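Probable glutathione reductase (PDB 4DNA) probably catalyses the NADPH-dependent reduction of glutathione disulfide to glutathione, working as a homodimer with one FAD bound per subunit. Local coordinates at residues A32-F37 with L111-E116; T197-G202 with C230-Q235; L285-V290 with V307-Q312; Y371-R376 with V447-P452. One frame throughout, in Å; residues are numbered along the deposited sequence.

Contact 1: residues A32-F37 with L111-E116. With FAD (flavin-adenine dinucleotide), chain C.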
# COMPACT_ATOMS: atom_id res chain seq x y z
N ALA A 32 -27.32 23.18 17.30
CA ALA A 32 -27.82 23.62 15.99
C ALA A 32 -26.67 23.79 14.99
O ALA A 32 -25.57 24.19 15.36
CB ALA A 32 -28.62 24.90 16.13
N ILE A 33 -26.91 23.48 13.72
CA ILE A 33 -25.86 23.59 12.70
C ILE A 33 -26.37 24.17 11.37
O ILE A 33 -27.41 23.76 10.86
CB ILE A 33 -25.09 22.26 12.50
CG1 ILE A 33 -24.00 22.40 11.41
CG2 ILE A 33 -26.04 21.09 12.23
CD1 ILE A 33 -22.88 21.38 11.48
N ALA A 34 -25.61 25.12 10.82
CA ALA A 34 -25.99 25.79 9.59
C ALA A 34 -24.95 25.62 8.47
O ALA A 34 -23.77 25.94 8.66
CB ALA A 34 -26.23 27.27 9.86
N GLU A 35 -25.39 25.13 7.32
CA GLU A 35 -24.54 25.10 6.13
C GLU A 35 -25.16 25.91 5.00
O GLU A 35 -26.32 25.71 4.63
CB GLU A 35 -24.24 23.65 5.69
CG GLU A 35 -23.69 23.51 4.27
CD GLU A 35 -22.23 23.94 4.14
OE1 GLU A 35 -21.38 23.38 4.86
OE2 GLU A 35 -21.91 24.82 3.30
N GLU A 36 -24.37 26.83 4.44
CA GLU A 36 -24.82 27.77 3.40
C GLU A 36 -24.76 27.21 1.97
O GLU A 36 -24.94 27.95 0.99
CB GLU A 36 -23.99 29.05 3.47
CG GLU A 36 -22.55 28.92 2.98
CD GLU A 36 -21.90 30.28 2.76
OE1 GLU A 36 -22.62 31.31 2.80
OE2 GLU A 36 -20.67 30.32 2.54
N PHE A 37 -24.50 25.92 1.84
CA PHE A 37 -24.25 25.35 0.53
C PHE A 37 -24.61 23.86 0.55
O PHE A 37 -25.77 23.51 0.28
CB PHE A 37 -22.80 25.64 0.07
CG PHE A 37 -22.45 25.07 -1.29
CD1 PHE A 37 -23.31 25.20 -2.38
CD2 PHE A 37 -21.23 24.40 -1.47
CE1 PHE A 37 -22.98 24.66 -3.61
CE2 PHE A 37 -20.90 23.86 -2.71
CZ PHE A 37 -21.78 23.99 -3.78
N LEU A 111 -30.24 23.06 9.65
CA LEU A 111 -30.87 24.13 8.88
C LEU A 111 -29.95 24.53 7.75
O LEU A 111 -28.73 24.54 7.91
CB LEU A 111 -31.19 25.34 9.75
CG LEU A 111 -30.42 25.45 11.05
CD1 LEU A 111 -29.85 26.84 11.25
CD2 LEU A 111 -31.32 25.05 12.21
N ASP A 112 -30.54 24.85 6.60
CA ASP A 112 -29.79 25.21 5.40
C ASP A 112 -29.88 26.72 5.18
O ASP A 112 -30.87 27.25 4.68
CB ASP A 112 -30.30 24.43 4.18
CG ASP A 112 -30.56 22.97 4.48
OD1 ASP A 112 -29.71 22.13 4.13
OD2 ASP A 112 -31.62 22.65 5.07
N THR A 113 -28.81 27.39 5.60
CA THR A 113 -28.75 28.84 5.64
C THR A 113 -27.30 29.21 5.92
O THR A 113 -26.56 28.44 6.52
CB THR A 113 -29.66 29.42 6.76
OG1 THR A 113 -29.39 30.81 6.94
CG2 THR A 113 -29.45 28.72 8.08
N ARG A 114 -26.89 30.38 5.45
CA ARG A 114 -25.66 30.99 5.93
C ARG A 114 -25.96 31.56 7.33
O ARG A 114 -27.09 32.01 7.59
CB ARG A 114 -25.20 32.08 4.95
CG ARG A 114 -23.96 32.85 5.38
CD ARG A 114 -23.69 34.03 4.47
NE ARG A 114 -22.67 34.91 5.04
CZ ARG A 114 -21.35 34.69 4.97
NH1 ARG A 114 -20.88 33.62 4.34
NH2 ARG A 114 -20.51 35.55 5.52
N ALA A 115 -24.97 31.50 8.22
CA ALA A 115 -25.10 32.07 9.56
C ALA A 115 -24.03 33.14 9.82
O ALA A 115 -22.86 32.96 9.45
CB ALA A 115 -25.05 30.99 10.62
N GLU A 116 -24.44 34.25 10.44
CA GLU A 116 -23.51 35.29 10.85
C GLU A 116 -23.63 35.57 12.33
O GLU A 116 -24.54 35.08 13.01
CB GLU A 116 -23.72 36.57 10.06
CG GLU A 116 -22.82 36.70 8.84
CD GLU A 116 -23.26 37.81 7.91
OE1 GLU A 116 -23.50 38.95 8.38
OE2 GLU A 116 -23.36 37.54 6.69
PA FAD C . -14.88 22.77 5.18
O1A FAD C . -14.10 23.75 4.31
O2A FAD C . -14.85 21.28 4.93
O5B FAD C . -16.42 23.21 5.19
C5B FAD C . -16.93 24.25 6.03
C4B FAD C . -18.34 24.54 5.53
O4B FAD C . -18.88 25.75 6.06
C3B FAD C . -18.32 24.68 4.02
O3B FAD C . -19.21 23.69 3.47
C2B FAD C . -18.77 26.10 3.77
O2B FAD C . -19.56 26.20 2.58
C1B FAD C . -19.56 26.45 5.02
N9A FAD C . -19.57 27.89 5.36
C8A FAD C . -18.57 28.75 5.10
N7A FAD C . -18.84 30.00 5.55
C5A FAD C . -20.05 29.94 6.13
C6A FAD C . -20.91 30.92 6.80
N6A FAD C . -20.46 32.20 6.90
N1A FAD C . -22.10 30.50 7.28
C2A FAD C . -22.50 29.21 7.14
N3A FAD C . -21.76 28.26 6.53
C4A FAD C . -20.54 28.55 6.01
N1 FAD C . -7.44 17.08 2.85
C2 FAD C . -6.94 15.84 3.10
O2 FAD C . -6.75 15.49 4.29
N3 FAD C . -6.66 14.98 2.11
C4 FAD C . -6.84 15.28 0.80
O4 FAD C . -6.56 14.44 -0.09
C4X FAD C . -7.37 16.62 0.46
N5 FAD C . -7.58 17.00 -0.82
C5X FAD C . -8.07 18.24 -1.10
C6 FAD C . -8.29 18.62 -2.42
C7 FAD C . -8.79 19.90 -2.71
C7M FAD C . -9.01 20.27 -4.16
C8 FAD C . -9.11 20.85 -1.60
C8M FAD C . -9.67 22.23 -1.85
C9 FAD C . -8.90 20.47 -0.29
C9A FAD C . -8.39 19.20 0.01
N10 FAD C . -8.17 18.82 1.35
C10 FAD C . -7.66 17.53 1.60
C1' FAD C . -8.48 19.78 2.43
C2' FAD C . -9.79 19.49 3.14
O2' FAD C . -10.86 19.45 2.18
C3' FAD C . -10.06 20.54 4.22
O3' FAD C . -8.88 20.66 5.02
C4' FAD C . -11.24 20.18 5.13
O4' FAD C . -12.45 20.21 4.37
C5' FAD C . -11.35 21.16 6.29
O5' FAD C . -12.72 21.29 6.64
P FAD C . -13.30 22.49 7.56
O1P FAD C . -13.90 21.90 8.83
O2P FAD C . -12.29 23.60 7.66
O3P FAD C . -14.55 23.05 6.73

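Contact 2: residues T197-G202 with C230-Q235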
# COMPACT_ATOMS: atom_id res chain seq x y z
N THR A 197 -0.35 22.02 -19.11
CA THR A 197 0.83 22.83 -18.77
C THR A 197 0.72 23.38 -17.35
O THR A 197 -0.33 23.87 -16.94
CB THR A 197 1.02 24.02 -19.74
OG1 THR A 197 0.77 23.59 -21.09
CG2 THR A 197 2.42 24.58 -19.64
N LEU A 198 1.81 23.28 -16.60
CA LEU A 198 1.86 23.77 -15.21
C LEU A 198 2.88 24.89 -15.05
O LEU A 198 4.03 24.76 -15.51
CB LEU A 198 2.17 22.61 -14.26
CG LEU A 198 2.37 22.83 -12.76
CD1 LEU A 198 1.07 23.07 -12.01
CD2 LEU A 198 3.04 21.60 -12.21
N ILE A 199 2.47 25.99 -14.42
CA ILE A 199 3.37 27.13 -14.21
C ILE A 199 3.40 27.60 -12.75
O ILE A 199 2.37 27.60 -12.06
CB ILE A 199 3.09 28.28 -15.19
CG1 ILE A 199 4.19 29.35 -15.12
CG2 ILE A 199 1.70 28.86 -14.96
CD1 ILE A 199 3.99 30.55 -16.03
N TYR A 200 4.59 27.97 -12.30
CA TYR A 200 4.83 28.23 -10.89
C TYR A 200 5.90 29.27 -10.72
O TYR A 200 6.89 29.27 -11.42
CB TYR A 200 5.28 26.94 -10.21
CG TYR A 200 5.43 27.02 -8.69
CD1 TYR A 200 4.54 27.79 -7.90
CD2 TYR A 200 6.42 26.29 -8.04
CE1 TYR A 200 4.67 27.84 -6.51
CE2 TYR A 200 6.56 26.33 -6.66
CZ TYR A 200 5.68 27.10 -5.89
OH TYR A 200 5.84 27.10 -4.52
N ARG A 201 5.69 30.16 -9.75
CA ARG A 201 6.55 31.31 -9.55
C ARG A 201 7.82 30.95 -8.78
O ARG A 201 8.82 31.67 -8.84
CB ARG A 201 5.78 32.45 -8.87
CG ARG A 201 4.81 32.05 -7.75
CD ARG A 201 4.75 33.08 -6.63
NE ARG A 201 5.27 34.37 -7.07
CZ ARG A 201 6.54 34.77 -6.96
NH1 ARG A 201 6.91 35.97 -7.41
NH2 ARG A 201 7.45 33.97 -6.41
N GLY A 202 7.79 29.82 -8.08
CA GLY A 202 8.94 29.39 -7.29
C GLY A 202 9.92 28.58 -8.11
O GLY A 202 9.71 28.36 -9.30
N CYS A 230 8.95 26.71 -14.48
CA CYS A 230 9.35 27.22 -13.18
C CYS A 230 9.77 28.69 -13.21
O CYS A 230 10.02 29.25 -14.28
CB CYS A 230 10.45 26.32 -12.60
SG CYS A 230 9.79 24.93 -11.65
N GLU A 231 9.82 29.31 -12.03
CA GLU A 231 10.32 30.67 -11.84
C GLU A 231 9.62 31.66 -12.75
O GLU A 231 10.26 32.48 -13.40
CB GLU A 231 11.83 30.76 -12.10
CG GLU A 231 12.70 29.69 -11.43
CD GLU A 231 14.14 30.14 -11.27
OE1 GLU A 231 14.45 31.30 -11.59
OE2 GLU A 231 14.97 29.33 -10.81
N ASP A 232 8.29 31.57 -12.80
CA ASP A 232 7.51 32.37 -13.74
C ASP A 232 6.09 32.59 -13.25
O ASP A 232 5.61 31.85 -12.40
CB ASP A 232 7.50 31.71 -15.11
CG ASP A 232 7.20 32.68 -16.23
OD1 ASP A 232 7.10 33.90 -15.99
OD2 ASP A 232 7.08 32.19 -17.38
N ILE A 233 5.44 33.60 -13.81
CA ILE A 233 4.18 34.13 -13.32
C ILE A 233 3.29 34.47 -14.52
O ILE A 233 3.80 34.74 -15.61
CB ILE A 233 4.48 35.39 -12.45
CG1 ILE A 233 3.47 35.54 -11.31
CG2 ILE A 233 4.62 36.67 -13.28
CD1 ILE A 233 4.01 36.33 -10.12
N ILE A 234 1.98 34.48 -14.32
CA ILE A 234 1.06 35.00 -15.36
C ILE A 234 0.86 36.52 -15.22
O ILE A 234 0.38 36.99 -14.18
CB ILE A 234 -0.30 34.26 -15.36
CG1 ILE A 234 -0.11 32.82 -15.84
CG2 ILE A 234 -1.30 34.96 -16.27
CD1 ILE A 234 -1.32 31.94 -15.63
N GLN A 235 1.26 37.28 -16.25
CA GLN A 235 1.09 38.75 -16.30
C GLN A 235 -0.40 39.12 -16.34
O GLN A 235 -0.86 39.98 -15.58
CB GLN A 235 1.78 39.40 -17.53
CG GLN A 235 3.19 38.93 -17.89
CD GLN A 235 4.29 39.67 -17.15
OE1 GLN A 235 4.26 39.79 -15.93
NE2 GLN A 235 5.28 40.15 -17.90

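Contact 3: residues L285-V290 with V307-Q312. With FAD (flavin-adenine dinucleotide), chain C.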
# COMPACT_ATOMS: atom_id res chain seq x y z
N LEU A 285 -3.52 37.49 7.27
CA LEU A 285 -4.02 36.58 6.23
C LEU A 285 -5.52 36.26 6.36
O LEU A 285 -6.05 35.46 5.58
CB LEU A 285 -3.18 35.30 6.19
CG LEU A 285 -2.07 35.17 5.13
CD1 LEU A 285 -1.41 36.49 4.75
CD2 LEU A 285 -1.04 34.12 5.57
N GLY A 286 -6.20 36.87 7.32
CA GLY A 286 -7.65 36.71 7.48
C GLY A 286 -8.11 35.47 8.24
O GLY A 286 -9.31 35.22 8.34
N ALA A 287 -7.17 34.68 8.76
CA ALA A 287 -7.52 33.50 9.55
C ALA A 287 -7.81 33.87 11.00
O ALA A 287 -7.25 34.84 11.53
CB ALA A 287 -6.41 32.46 9.48
N ILE A 288 -8.72 33.11 11.62
CA ILE A 288 -9.02 33.27 13.03
C ILE A 288 -7.86 32.76 13.88
O ILE A 288 -7.31 31.67 13.62
CB ILE A 288 -10.32 32.53 13.44
CG1 ILE A 288 -11.54 33.16 12.75
CG2 ILE A 288 -10.50 32.58 14.95
CD1 ILE A 288 -12.75 32.25 12.65
N ILE A 289 -7.46 33.56 14.86
CA ILE A 289 -6.39 33.20 15.78
C ILE A 289 -6.95 32.38 16.96
O ILE A 289 -7.88 32.82 17.66
CB ILE A 289 -5.65 34.45 16.27
CG1 ILE A 289 -4.81 35.02 15.13
CG2 ILE A 289 -4.78 34.15 17.48
CD1 ILE A 289 -4.38 36.45 15.35
N VAL A 290 -6.38 31.19 17.16
CA VAL A 290 -6.75 30.33 18.28
C VAL A 290 -5.53 29.87 19.07
O VAL A 290 -4.41 29.81 18.55
CB VAL A 290 -7.57 29.08 17.85
CG1 VAL A 290 -9.02 29.43 17.53
CG2 VAL A 290 -6.89 28.34 16.70
N VAL A 307 -10.26 27.28 8.54
CA VAL A 307 -10.40 28.68 8.93
C VAL A 307 -9.30 29.17 9.88
O VAL A 307 -9.10 30.38 10.03
CB VAL A 307 -11.81 28.96 9.53
CG1 VAL A 307 -11.98 28.27 10.88
CG2 VAL A 307 -12.06 30.46 9.66
N THR A 308 -8.57 28.23 10.49
CA THR A 308 -7.68 28.55 11.63
C THR A 308 -6.21 28.69 11.32
O THR A 308 -5.39 28.71 12.24
CB THR A 308 -7.81 27.55 12.80
OG1 THR A 308 -7.31 26.26 12.41
CG2 THR A 308 -9.23 27.43 13.25
N ASP A 309 -5.83 28.79 10.05
CA ASP A 309 -4.44 29.15 9.79
C ASP A 309 -3.56 27.89 9.72
O ASP A 309 -2.49 27.92 9.09
CB ASP A 309 -3.96 30.04 10.96
CG ASP A 309 -2.84 31.00 10.59
OD1 ASP A 309 -2.91 31.65 9.51
OD2 ASP A 309 -1.90 31.11 11.41
N ARG A 310 -4.03 26.81 10.34
CA ARG A 310 -3.18 25.68 10.76
C ARG A 310 -2.76 24.77 9.60
O ARG A 310 -2.52 25.23 8.48
CB ARG A 310 -3.85 24.90 11.90
CG ARG A 310 -4.00 25.71 13.20
CD ARG A 310 -4.19 24.86 14.47
NE ARG A 310 -5.59 24.57 14.79
CZ ARG A 310 -6.08 24.45 16.03
NH1 ARG A 310 -5.29 24.60 17.10
NH2 ARG A 310 -7.38 24.18 16.22
N VAL A 311 -2.63 23.47 9.87
CA VAL A 311 -2.45 22.51 8.80
C VAL A 311 -3.83 22.29 8.18
O VAL A 311 -4.79 21.95 8.89
CB VAL A 311 -1.86 21.19 9.31
CG1 VAL A 311 -1.47 20.29 8.14
CG2 VAL A 311 -0.67 21.48 10.21
N GLN A 312 -3.92 22.50 6.87
CA GLN A 312 -5.22 22.46 6.19
C GLN A 312 -5.53 21.10 5.60
O GLN A 312 -5.48 20.91 4.38
CB GLN A 312 -5.34 23.57 5.15
CG GLN A 312 -5.60 24.93 5.78
CD GLN A 312 -5.57 26.06 4.79
OE1 GLN A 312 -5.71 25.85 3.58
NE2 GLN A 312 -5.39 27.28 5.29
PA FAD C . -14.88 22.77 5.18
O1A FAD C . -14.10 23.75 4.31
O2A FAD C . -14.85 21.28 4.93
O5B FAD C . -16.42 23.21 5.19
C5B FAD C . -16.93 24.25 6.03
C4B FAD C . -18.34 24.54 5.53
O4B FAD C . -18.88 25.75 6.06
C3B FAD C . -18.32 24.68 4.02
O3B FAD C . -19.21 23.69 3.47
C2B FAD C . -18.77 26.10 3.77
O2B FAD C . -19.56 26.20 2.58
C1B FAD C . -19.56 26.45 5.02
N9A FAD C . -19.57 27.89 5.36
C8A FAD C . -18.57 28.75 5.10
N7A FAD C . -18.84 30.00 5.55
C5A FAD C . -20.05 29.94 6.13
C6A FAD C . -20.91 30.92 6.80
N6A FAD C . -20.46 32.20 6.90
N1A FAD C . -22.10 30.50 7.28
C2A FAD C . -22.50 29.21 7.14
N3A FAD C . -21.76 28.26 6.53
C4A FAD C . -20.54 28.55 6.01
N1 FAD C . -7.44 17.08 2.85
C2 FAD C . -6.94 15.84 3.10
O2 FAD C . -6.75 15.49 4.29
N3 FAD C . -6.66 14.98 2.11
C4 FAD C . -6.84 15.28 0.80
O4 FAD C . -6.56 14.44 -0.09
C4X FAD C . -7.37 16.62 0.46
N5 FAD C . -7.58 17.00 -0.82
C5X FAD C . -8.07 18.24 -1.10
C6 FAD C . -8.29 18.62 -2.42
C7 FAD C . -8.79 19.90 -2.71
C7M FAD C . -9.01 20.27 -4.16
C8 FAD C . -9.11 20.85 -1.60
C8M FAD C . -9.67 22.23 -1.85
C9 FAD C . -8.90 20.47 -0.29
C9A FAD C . -8.39 19.20 0.01
N10 FAD C . -8.17 18.82 1.35
C10 FAD C . -7.66 17.53 1.60
C1' FAD C . -8.48 19.78 2.43
C2' FAD C . -9.79 19.49 3.14
O2' FAD C . -10.86 19.45 2.18
C3' FAD C . -10.06 20.54 4.22
O3' FAD C . -8.88 20.66 5.02
C4' FAD C . -11.24 20.18 5.13
O4' FAD C . -12.45 20.21 4.37
C5' FAD C . -11.35 21.16 6.29
O5' FAD C . -12.72 21.29 6.64
P FAD C . -13.30 22.49 7.56
O1P FAD C . -13.90 21.90 8.83
O2P FAD C . -12.29 23.60 7.66
O3P FAD C . -14.55 23.05 6.73

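Contact 4: residues Y371-R376 with V447-P452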
# COMPACT_ATOMS: atom_id res chain seq x y z
N TYR A 371 19.05 6.82 3.76
CA TYR A 371 18.89 5.52 3.18
C TYR A 371 17.97 5.66 1.96
O TYR A 371 16.76 5.81 2.09
CB TYR A 371 18.37 4.55 4.24
CG TYR A 371 19.35 4.29 5.42
CD1 TYR A 371 19.41 5.17 6.51
CD2 TYR A 371 20.18 3.16 5.44
CE1 TYR A 371 20.27 4.93 7.58
CE2 TYR A 371 21.05 2.93 6.50
CZ TYR A 371 21.09 3.82 7.56
OH TYR A 371 21.95 3.60 8.62
N ARG A 372 18.57 5.65 0.76
CA ARG A 372 17.88 6.01 -0.47
C ARG A 372 17.80 4.83 -1.42
O ARG A 372 18.80 4.18 -1.70
CB ARG A 372 18.59 7.17 -1.16
CG ARG A 372 17.74 7.94 -2.16
CD ARG A 372 18.55 8.83 -3.09
NE ARG A 372 17.70 9.50 -4.08
CZ ARG A 372 17.54 9.12 -5.35
NH1 ARG A 372 18.18 8.06 -5.83
NH2 ARG A 372 16.73 9.80 -6.15
N ALA A 373 16.60 4.56 -1.90
CA ALA A 373 16.35 3.41 -2.75
C ALA A 373 15.71 3.89 -4.04
O ALA A 373 14.72 4.60 -4.01
CB ALA A 373 15.42 2.43 -2.05
N GLU A 374 16.29 3.51 -5.17
CA GLU A 374 15.73 3.89 -6.45
C GLU A 374 15.61 2.69 -7.36
O GLU A 374 16.60 2.01 -7.61
CB GLU A 374 16.58 4.96 -7.10
CG GLU A 374 15.80 5.88 -8.02
CD GLU A 374 16.70 6.86 -8.76
OE1 GLU A 374 17.74 6.40 -9.30
OE2 GLU A 374 16.36 8.08 -8.79
N PHE A 375 14.40 2.43 -7.86
CA PHE A 375 14.17 1.19 -8.59
C PHE A 375 12.94 1.15 -9.49
O PHE A 375 11.96 1.88 -9.29
CB PHE A 375 14.18 -0.00 -7.62
CG PHE A 375 13.04 -0.01 -6.64
CD1 PHE A 375 13.14 0.69 -5.45
CD2 PHE A 375 11.88 -0.73 -6.90
CE1 PHE A 375 12.09 0.67 -4.53
CE2 PHE A 375 10.84 -0.75 -5.99
CZ PHE A 375 10.94 -0.06 -4.80
N ARG A 376 13.02 0.25 -10.47
CA ARG A 376 12.00 -0.00 -11.47
C ARG A 376 10.99 -0.93 -10.81
O ARG A 376 11.35 -2.05 -10.46
CB ARG A 376 12.65 -0.69 -12.68
CG ARG A 376 11.91 -0.59 -14.00
CD ARG A 376 12.89 -0.60 -15.17
NE ARG A 376 12.38 -1.33 -16.34
CZ ARG A 376 11.64 -0.80 -17.32
NH1 ARG A 376 11.28 0.48 -17.30
NH2 ARG A 376 11.24 -1.57 -18.33
N VAL A 447 13.34 -2.07 4.43
CA VAL A 447 13.84 -2.91 5.53
C VAL A 447 15.15 -3.65 5.26
O VAL A 447 15.63 -4.39 6.12
CB VAL A 447 12.78 -3.87 6.12
CG1 VAL A 447 11.55 -3.09 6.57
CG2 VAL A 447 12.41 -4.96 5.14
N THR A 448 15.75 -3.46 4.09
CA THR A 448 17.02 -4.14 3.83
C THR A 448 18.22 -3.23 3.49
O THR A 448 19.28 -3.74 3.13
CB THR A 448 16.89 -5.22 2.73
OG1 THR A 448 16.42 -4.62 1.53
CG2 THR A 448 15.92 -6.30 3.16
N MSE A 449 18.06 -1.92 3.62
CA MSE A 449 19.18 -1.01 3.35
C MSE A 449 20.02 -0.88 4.60
O MSE A 449 19.91 0.08 5.36
CB MSE A 449 18.71 0.34 2.86
CG MSE A 449 18.07 0.20 1.50
SE MSE A 449 17.46 2.00 1.03
CE MSE A 449 15.86 2.34 2.17
N TYR A 450 20.86 -1.89 4.81
CA TYR A 450 21.63 -2.03 6.03
C TYR A 450 22.75 -1.02 6.12
O TYR A 450 23.19 -0.67 7.20
CB TYR A 450 22.17 -3.46 6.11
CG TYR A 450 21.08 -4.50 6.14
CD1 TYR A 450 20.04 -4.43 7.08
CD2 TYR A 450 21.07 -5.57 5.24
CE1 TYR A 450 19.04 -5.37 7.11
CE2 TYR A 450 20.07 -6.53 5.27
CZ TYR A 450 19.05 -6.42 6.21
OH TYR A 450 18.04 -7.35 6.26
N GLN A 451 23.20 -0.56 4.96
CA GLN A 451 24.24 0.45 4.84
C GLN A 451 23.60 1.74 4.37
O GLN A 451 22.72 1.71 3.51
CB GLN A 451 25.30 -0.01 3.84
CG GLN A 451 25.93 -1.34 4.19
CD GLN A 451 26.46 -1.38 5.61
OE1 GLN A 451 26.53 -0.35 6.30
NE2 GLN A 451 26.82 -2.58 6.08
N PRO A 452 24.05 2.87 4.94
CA PRO A 452 23.52 4.14 4.49
C PRO A 452 24.05 4.43 3.10
O PRO A 452 25.09 3.91 2.70
CB PRO A 452 24.05 5.15 5.50
CG PRO A 452 24.63 4.36 6.62
CD PRO A 452 25.05 3.05 6.00

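Contact 1: residues A32-F37 with L111-E116
E36 and R114 run side by side along one side of the adenine of FAD, joined by a salt bridge. R114 NH1 reaches E36 OE1 at 3.3 Å, an almost straight bond (170°) that leaves in the guanidinium plane but meets the carboxylate from above its own plane. The CG of E36 sits between its backbone N and carbonyl carbon (chi1 72°), which lays that chain along the adenine with CG 3.7 Å from FAD C4A. R114 is extended from CG to NE, and FAD N6A lies over one face of its guanidinium group, toward the rim. Neighbouring residues take the rest of the adenosine: the A115 backbone N donates to FAD N1A at 3.2 Å, and the bent side chain of E35 accepts one ribose hydroxyl on each oxygen, FAD O3B to OE1 at 2.6 Å and FAD O2B to OE2 at 2.8 Å.

A second shell fixes the guanidinium group, since R114 NE binds E116 OE2 at 3.2 Å and NH2 donates to the G272 carbonyl. With an alanine here, FAD N6A would probably lose the guanidinium face beside it, and the carboxylates of E36 and E116 the charge that joins them.

Behind the site the backbones pair in parallel. L111 N donates to I33 O at 3.2 Å, E35 N returns a weak bond to L111 O, and A34 CB packs against L111 CD1 at 3.9 Å. An acidic residue at the end of a Rossmann-type strand, gripping the adenosine ribose, is the classic dinucleotide-binding arrangement, here in the FAD domain beside what is probably its GxGxxG turn.

Contact 2: residues T197-G202 with C230-Q235
Y200 and G202 offer their carbonyls to consecutive amides of the facing turn, D232 N to Y200 O at 3.0 Å and E231 N to G202 O at 2.9 Å, where the two chains pass with their directions 114° apart. Both donors are tilted some 30° from the carbonyl planes; the residues concerned lie in loops, not in paired strands.

Next to these bonds the extended side chain of I199, with CG1 anti to the backbone N (chi1 -170°), brings CD1 against D232, 3.8 Å from CB and 3.7 Å from OD2. The carboxylate thus has an apolar neighbour across the contact, yet it is well supplied with polar partners: OD1 accepts the amide of I233 at 2.8 Å from above the carboxylate plane, and OD2 is bonded to H252 ND1. A valine in place of D232 would probably leave both the I233 amide and the H252 imidazole without these acceptors, freeing the turn to shift. Farther along, R201 and I233 lie alongside each other, pointing the same way, with R201 NE 3.8 Å from I233 CD1. Within 197-202, G202 N sits over the centre of the Y200 ring, whose side chain also lies close to G178 of the predicted NAD(+) site.

The contact lies just past the C-terminal ends of two parallel strands of the nucleotide domain, 195-199 and 227-229. Strand 195-199 runs out into one loop, while the other leads from its neighbour 227-229, reached through helix 211-223, into the antiparallel strands 234-239 and 245-249. I199 rests on A176 of strand 172-176 and on L229.

Contact 3: residues L285-V290 with V307-Q312
The turn that follows strand 301-303 and carries the FAD-binding D306 is backed by an irregular loop of the same domain, and A287, I288 and V290 of that loop make the contact. One backbone bond joins them: I288 N donates to V307 O at 3.2 Å, 147° at the hydrogen. The side chains beside it cross at a slant, I288 CD1 resting 3.6 Å from V307 CG2, the branch that V307 holds anti to its backbone N. A287 fits its methyl between two oxygens, with CB 3.4 Å from V307 O and 3.6 Å from D309 OD1.

Farther on, V290 meets R310 at about a right angle, its CG2 methyl 4.0 Å above the centre of the guanidinium face. The rim of that flat group is held elsewhere, NE in a salt bridge with E320 and NH2 on S294 OG, so the valine packs against a face whose turn is already set. T308 OG1 is bonded to the G305 carbonyl.

Downstream, Q312 C comes within 3.4 Å of FAD O3', while D306 N and T314 N are hydrogen-bonded to the cofactor. A Gly-Asp pair after a short strand, here G305 and D306, is typical of the FAD site in this disulfide oxidoreductase family.

Contact 4: residues Y371-R376 with V447-P452
In the dimerisation domain, Y371 on strand 367-375 and M449 and P452 of the loop entering strand 454-457 build a small aromatic and apolar cluster. P452 lies beside the tyrosine and covers one face of its ring in a CH-pi contact, CB standing 4.1 Å from the ring centroid and 23° off its normal, displaced toward the rim; CG reaches 3.4 Å from Y371 OH. The carbonyl of Y450 comes to the ring edge. Y371 is further fixed by a hydrogen bond that its hydroxyl accepts from R400 NH1 and a cation-pi contact with K429, whose NZ also holds the M449 carbonyl.

M449, a selenomethionine, is the centre of an inverse gamma turn and reaches for the strand. Its SE touches A373 CB at 3.7 Å and is equally far from R372 O, and a bend at the last torsion (chi3 -73°) turns CE back to Y371 CB at 3.9 Å. The contact across the two segments is therefore made by packing rather than by polar bonds.

The loop itself reaches the dimer interface, where V447 packs on Q417 and Y450 on M322, both of the second subunit. Strand 367-375 pairs with 389-396 on one side and with 454-457 on the other, antiparallel to both.

Overall arrangement
Cofactor binding unites contacts 1 and 3. Their centres are 21 Å apart and their nearest atoms about 11 Å, and FAD spans the gap, with its adenosine held at 32-37 and 111-116 and its ribityl chain passing Q312 of contact 3. Contact 2 lies in the second nucleotide domain, its centre 26 Å from that of contact 3, close to the predicted NAD(+) site. Contact 4 stands apart in the dimerisation domain, 52 Å from contact 1 between centres and across the middle of the chain. Its loop follows H439, the predicted proton acceptor, whose backbone O in the second subunit is hydrogen-bonded to this FAD, so a complete site needs both chains.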